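Local coordinates for protein peptidoglycan D,D-transpeptidase MrdA (Pseudomonas aeruginosa, PDB 7KIS) that probably cross-links the peptidoglycan cell wall as a penicillin-binding D,D-transpeptidase of the inner membrane, at residues A[166-180]-A[283-295]. Numbering follows the deposited sequence.
Sequences HYPLKEHFAHSVGYV and MVSQPSYDPNLFV
The side-chain amide of N292 pairs with the backbone of Y167 through two hydrogen bonds. Y167 N gives its proton to N292 OD1 at 3.0 Å, in the carbonyl plane and on a lone pair. N292 ND2 returns a nearly straight bond (170°) to Y167 O, also 3.0 Å. Y167 O is doubly satisfied: K170 N, closing the type I turn 167-170, reaches it from the other face of its plane. The other N-H of ND2 makes a more bent bond to the syn lone pair of D290 OD1. N292 N meets that oxygen from above the carboxylate plane, which makes an Asx turn. The ND2 bond to D290, with the two bonds to Y167, fixes the rotation of the amide. N292 CG lies anti to the carbonyl carbon (chi1 -68°), which carries the amide across to Y167. K170 NZ is 4.5 Å from D290 OD2, too far for a salt bridge.

Further along, packing takes over. P291 lies against A174 and the CB of Y179. A174 CB sits 3.5 Å from the centroid of the Y289 ring, over its face, a CH-pi contact. The edge of Y289 points at the face of H175, planes 79° apart. A water lies between H175 ND1, which gives it a weak hydrogen bond, and Y289 OH. Y179 stacks face to face on F294, centroids 4.2 Å apart. S285 CB lies over a face of H175.

Several polar ends are satisfied outside the two segments: Y167 OH bonds E208 OE2, S285 OG bonds R317 N, and H175 NE2 weakly bonds P313 O. The contact joins the dimerisation-domain region to the transpeptidase region, away from the inhibitor pocket. Segment 166-180 links strands 163-166 and 179-182. Segment 283-295 leaves edge strand 280-286. Helix 253-263 packs on H172, F173 and V284, and strand 78-84 touches F173 and V177.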
# COMPACT_ATOMS: atom_id res chain seq x y z
N HIS A 166 -12.30 -21.80 -10.34
CA HIS A 166 -11.40 -22.51 -9.44
C HIS A 166 -10.20 -21.63 -9.13
O HIS A 166 -9.63 -21.00 -10.02
CB HIS A 166 -10.96 -23.83 -10.09
CG HIS A 166 -9.91 -24.58 -9.32
ND1 HIS A 166 -10.00 -24.80 -7.96
CD2 HIS A 166 -8.77 -25.17 -9.72
CE1 HIS A 166 -8.95 -25.49 -7.56
NE2 HIS A 166 -8.18 -25.73 -8.61
N TYR A 167 -9.82 -21.61 -7.85
CA TYR A 167 -8.69 -20.82 -7.37
C TYR A 167 -7.64 -21.79 -6.84
O TYR A 167 -7.66 -22.16 -5.65
CB TYR A 167 -9.13 -19.83 -6.29
CG TYR A 167 -10.19 -18.86 -6.78
CD1 TYR A 167 -9.88 -17.88 -7.71
CD2 TYR A 167 -11.50 -18.94 -6.31
CE1 TYR A 167 -10.84 -16.99 -8.15
CE2 TYR A 167 -12.47 -18.06 -6.76
CZ TYR A 167 -12.13 -17.09 -7.68
OH TYR A 167 -13.09 -16.21 -8.13
N PRO A 168 -6.70 -22.22 -7.68
CA PRO A 168 -5.79 -23.32 -7.29
C PRO A 168 -4.80 -22.94 -6.20
O PRO A 168 -4.12 -23.84 -5.69
CB PRO A 168 -5.07 -23.66 -8.60
CG PRO A 168 -5.15 -22.41 -9.42
CD PRO A 168 -6.47 -21.79 -9.07
N LEU A 169 -4.68 -21.67 -5.84
CA LEU A 169 -3.81 -21.26 -4.75
C LEU A 169 -4.58 -20.85 -3.50
O LEU A 169 -3.95 -20.54 -2.48
CB LEU A 169 -2.89 -20.13 -5.21
CG LEU A 169 -1.64 -20.62 -5.95
CD1 LEU A 169 -1.01 -19.51 -6.76
CD2 LEU A 169 -0.64 -21.22 -4.97
N LYS A 170 -5.91 -20.82 -3.57
CA LYS A 170 -6.79 -20.72 -2.40
C LYS A 170 -6.50 -19.43 -1.63
O LYS A 170 -6.63 -18.35 -2.22
CB LYS A 170 -6.65 -22.02 -1.59
CG LYS A 170 -6.88 -23.27 -2.41
CD LYS A 170 -6.62 -24.53 -1.59
CE LYS A 170 -7.91 -25.29 -1.33
NZ LYS A 170 -7.66 -26.72 -1.00
N GLU A 171 -6.10 -19.50 -0.36
CA GLU A 171 -6.09 -18.33 0.51
C GLU A 171 -5.03 -17.30 0.15
O GLU A 171 -5.12 -16.16 0.59
CB GLU A 171 -5.90 -18.78 1.96
CG GLU A 171 -4.53 -19.36 2.27
CD GLU A 171 -4.38 -20.80 1.79
OE1 GLU A 171 -3.23 -21.23 1.58
OE2 GLU A 171 -5.41 -21.49 1.63
N HIS A 172 -4.02 -17.68 -0.64
CA HIS A 172 -2.94 -16.76 -0.96
C HIS A 172 -3.38 -15.58 -1.82
O HIS A 172 -2.55 -14.71 -2.12
CB HIS A 172 -1.81 -17.50 -1.67
CG HIS A 172 -1.15 -18.56 -0.83
ND1 HIS A 172 -0.91 -18.39 0.51
CD2 HIS A 172 -0.69 -19.79 -1.15
CE1 HIS A 172 -0.32 -19.48 0.99
NE2 HIS A 172 -0.18 -20.34 0.00
N PHE A 173 -4.66 -15.51 -2.21
CA PHE A 173 -5.11 -14.44 -3.10
C PHE A 173 -6.52 -13.94 -2.78
O PHE A 173 -7.14 -13.30 -3.64
CB PHE A 173 -5.08 -14.90 -4.55
CG PHE A 173 -3.78 -14.62 -5.23
CD1 PHE A 173 -2.81 -15.60 -5.32
CD2 PHE A 173 -3.52 -13.37 -5.75
CE1 PHE A 173 -1.61 -15.35 -5.95
CE2 PHE A 173 -2.32 -13.10 -6.37
CZ PHE A 173 -1.36 -14.09 -6.47
N ALA A 174 -7.04 -14.21 -1.58
CA ALA A 174 -8.43 -13.89 -1.30
C ALA A 174 -8.68 -12.38 -1.39
O ALA A 174 -9.73 -11.95 -1.86
CB ALA A 174 -8.82 -14.41 0.09
N HIS A 175 -7.71 -11.58 -0.95
CA HIS A 175 -7.86 -10.13 -0.97
C HIS A 175 -7.28 -9.49 -2.22
O HIS A 175 -7.69 -8.37 -2.56
CB HIS A 175 -7.22 -9.53 0.28
CG HIS A 175 -7.85 -9.98 1.56
ND1 HIS A 175 -9.04 -9.47 2.03
CD2 HIS A 175 -7.46 -10.92 2.46
CE1 HIS A 175 -9.35 -10.06 3.17
NE2 HIS A 175 -8.41 -10.94 3.45
N SER A 176 -6.34 -10.15 -2.89
CA SER A 176 -5.83 -9.62 -4.15
C SER A 176 -6.81 -9.86 -5.29
O SER A 176 -7.31 -8.91 -5.91
CB SER A 176 -4.47 -10.26 -4.47
OG SER A 176 -3.72 -10.49 -3.29
N VAL A 177 -7.11 -11.13 -5.58
CA VAL A 177 -7.98 -11.45 -6.71
C VAL A 177 -9.45 -11.33 -6.33
O VAL A 177 -10.28 -10.89 -7.13
CB VAL A 177 -7.66 -12.86 -7.24
CG1 VAL A 177 -8.64 -13.27 -8.33
CG2 VAL A 177 -6.24 -12.91 -7.77
N GLY A 178 -9.79 -11.70 -5.10
CA GLY A 178 -11.18 -11.76 -4.68
C GLY A 178 -11.78 -13.10 -5.04
O GLY A 178 -11.06 -14.11 -5.10
N TYR A 179 -13.08 -13.14 -5.29
CA TYR A 179 -13.75 -14.38 -5.66
C TYR A 179 -15.02 -14.04 -6.43
O TYR A 179 -15.37 -12.87 -6.60
CB TYR A 179 -14.06 -15.22 -4.42
CG TYR A 179 -14.81 -14.47 -3.33
CD1 TYR A 179 -16.19 -14.32 -3.38
CD2 TYR A 179 -14.12 -13.89 -2.27
CE1 TYR A 179 -16.87 -13.63 -2.40
CE2 TYR A 179 -14.80 -13.19 -1.28
CZ TYR A 179 -16.17 -13.06 -1.36
OH TYR A 179 -16.85 -12.37 -0.38
N VAL A 180 -15.70 -15.08 -6.91
CA VAL A 180 -17.00 -14.95 -7.55
C VAL A 180 -18.00 -15.77 -6.75
O VAL A 180 -17.63 -16.62 -5.94
CB VAL A 180 -16.97 -15.40 -9.03
CG1 VAL A 180 -16.21 -14.41 -9.88
CG2 VAL A 180 -16.36 -16.79 -9.16
N MET A 283 0.57 -8.07 -2.64
CA MET A 283 -0.56 -7.43 -1.96
C MET A 283 -1.07 -8.41 -0.91
O MET A 283 -1.80 -9.35 -1.24
CB MET A 283 -1.65 -7.05 -2.95
CG MET A 283 -2.88 -6.42 -2.32
SD MET A 283 -4.26 -6.33 -3.47
CE MET A 283 -5.30 -5.12 -2.65
N VAL A 284 -0.69 -8.19 0.35
CA VAL A 284 -0.89 -9.16 1.42
C VAL A 284 -1.80 -8.55 2.48
O VAL A 284 -1.56 -7.42 2.94
CB VAL A 284 0.45 -9.58 2.04
CG1 VAL A 284 0.24 -10.67 3.08
CG2 VAL A 284 1.41 -10.04 0.96
N SER A 285 -2.84 -9.29 2.85
CA SER A 285 -3.68 -8.93 3.99
C SER A 285 -3.96 -10.19 4.81
O SER A 285 -4.49 -11.17 4.28
CB SER A 285 -5.00 -8.29 3.54
OG SER A 285 -5.74 -7.82 4.65
N GLN A 286 -3.58 -10.16 6.10
CA GLN A 286 -3.66 -11.29 7.01
C GLN A 286 -4.69 -11.02 8.11
O GLN A 286 -4.79 -9.89 8.59
CB GLN A 286 -2.30 -11.58 7.64
CG GLN A 286 -1.98 -13.05 7.86
CD GLN A 286 -1.80 -13.82 6.57
OE1 GLN A 286 -1.65 -13.23 5.50
NE2 GLN A 286 -1.82 -15.15 6.66
N PRO A 287 -5.47 -12.03 8.53
CA PRO A 287 -5.47 -13.43 8.08
C PRO A 287 -6.14 -13.64 6.72
O PRO A 287 -6.56 -12.66 6.10
CB PRO A 287 -6.27 -14.15 9.18
CG PRO A 287 -7.18 -13.11 9.71
CD PRO A 287 -6.40 -11.82 9.65
N SER A 288 -6.22 -14.88 6.26
CA SER A 288 -6.78 -15.19 4.95
C SER A 288 -8.06 -16.01 5.08
O SER A 288 -8.55 -16.28 6.18
CB SER A 288 -5.75 -15.96 4.11
OG SER A 288 -4.54 -15.23 3.97
N TYR A 289 -8.60 -16.38 3.93
CA TYR A 289 -9.75 -17.27 3.83
C TYR A 289 -9.69 -17.95 2.47
O TYR A 289 -9.04 -17.46 1.53
CB TYR A 289 -11.08 -16.53 4.04
CG TYR A 289 -11.38 -15.41 3.08
CD1 TYR A 289 -11.96 -15.66 1.84
CD2 TYR A 289 -11.11 -14.09 3.41
CE1 TYR A 289 -12.25 -14.63 0.96
CE2 TYR A 289 -11.39 -13.05 2.54
CZ TYR A 289 -11.97 -13.33 1.32
OH TYR A 289 -12.25 -12.31 0.44
N ASP A 290 -10.36 -19.09 2.36
CA ASP A 290 -10.43 -19.79 1.08
C ASP A 290 -11.50 -19.15 0.20
O ASP A 290 -12.68 -19.18 0.56
CB ASP A 290 -10.74 -21.27 1.30
CG ASP A 290 -10.41 -22.12 0.08
OD1 ASP A 290 -10.18 -21.56 -1.01
OD2 ASP A 290 -10.37 -23.36 0.22
N PRO A 291 -11.13 -18.58 -0.96
CA PRO A 291 -12.16 -18.02 -1.85
C PRO A 291 -12.99 -19.07 -2.56
O PRO A 291 -14.00 -18.72 -3.18
CB PRO A 291 -11.34 -17.19 -2.86
CG PRO A 291 -9.94 -17.15 -2.32
CD PRO A 291 -9.78 -18.37 -1.49
N ASN A 292 -12.61 -20.35 -2.47
CA ASN A 292 -13.35 -21.42 -3.12
C ASN A 292 -14.58 -21.85 -2.34
O ASN A 292 -15.21 -22.85 -2.71
CB ASN A 292 -12.45 -22.64 -3.32
CG ASN A 292 -11.36 -22.39 -4.34
OD1 ASN A 292 -11.63 -22.24 -5.53
ND2 ASN A 292 -10.11 -22.35 -3.88
N LEU A 293 -14.95 -21.13 -1.28
CA LEU A 293 -16.17 -21.44 -0.55
C LEU A 293 -17.35 -20.58 -0.95
O LEU A 293 -18.49 -20.97 -0.72
CB LEU A 293 -15.93 -21.30 0.96
CG LEU A 293 -14.66 -21.92 1.54
CD1 LEU A 293 -14.58 -21.67 3.04
CD2 LEU A 293 -14.61 -23.41 1.24
N PHE A 294 -17.11 -19.44 -1.61
CA PHE A 294 -18.19 -18.59 -2.09
C PHE A 294 -18.54 -18.84 -3.55
O PHE A 294 -19.61 -18.39 -3.99
CB PHE A 294 -17.82 -17.11 -1.91
CG PHE A 294 -17.23 -16.77 -0.57
CD1 PHE A 294 -18.02 -16.24 0.44
CD2 PHE A 294 -15.87 -16.95 -0.32
CE1 PHE A 294 -17.48 -15.92 1.67
CE2 PHE A 294 -15.33 -16.63 0.92
CZ PHE A 294 -16.13 -16.11 1.91
N VAL A 295 -17.69 -19.54 -4.30
CA VAL A 295 -17.93 -19.73 -5.72
C VAL A 295 -19.21 -20.54 -5.95
O VAL A 295 -19.98 -20.26 -6.88
CB VAL A 295 -16.70 -20.38 -6.40
CG1 VAL A 295 -16.41 -21.76 -5.83
CG2 VAL A 295 -16.90 -20.43 -7.91
O HOH W 1 -11.58 -9.23 0.51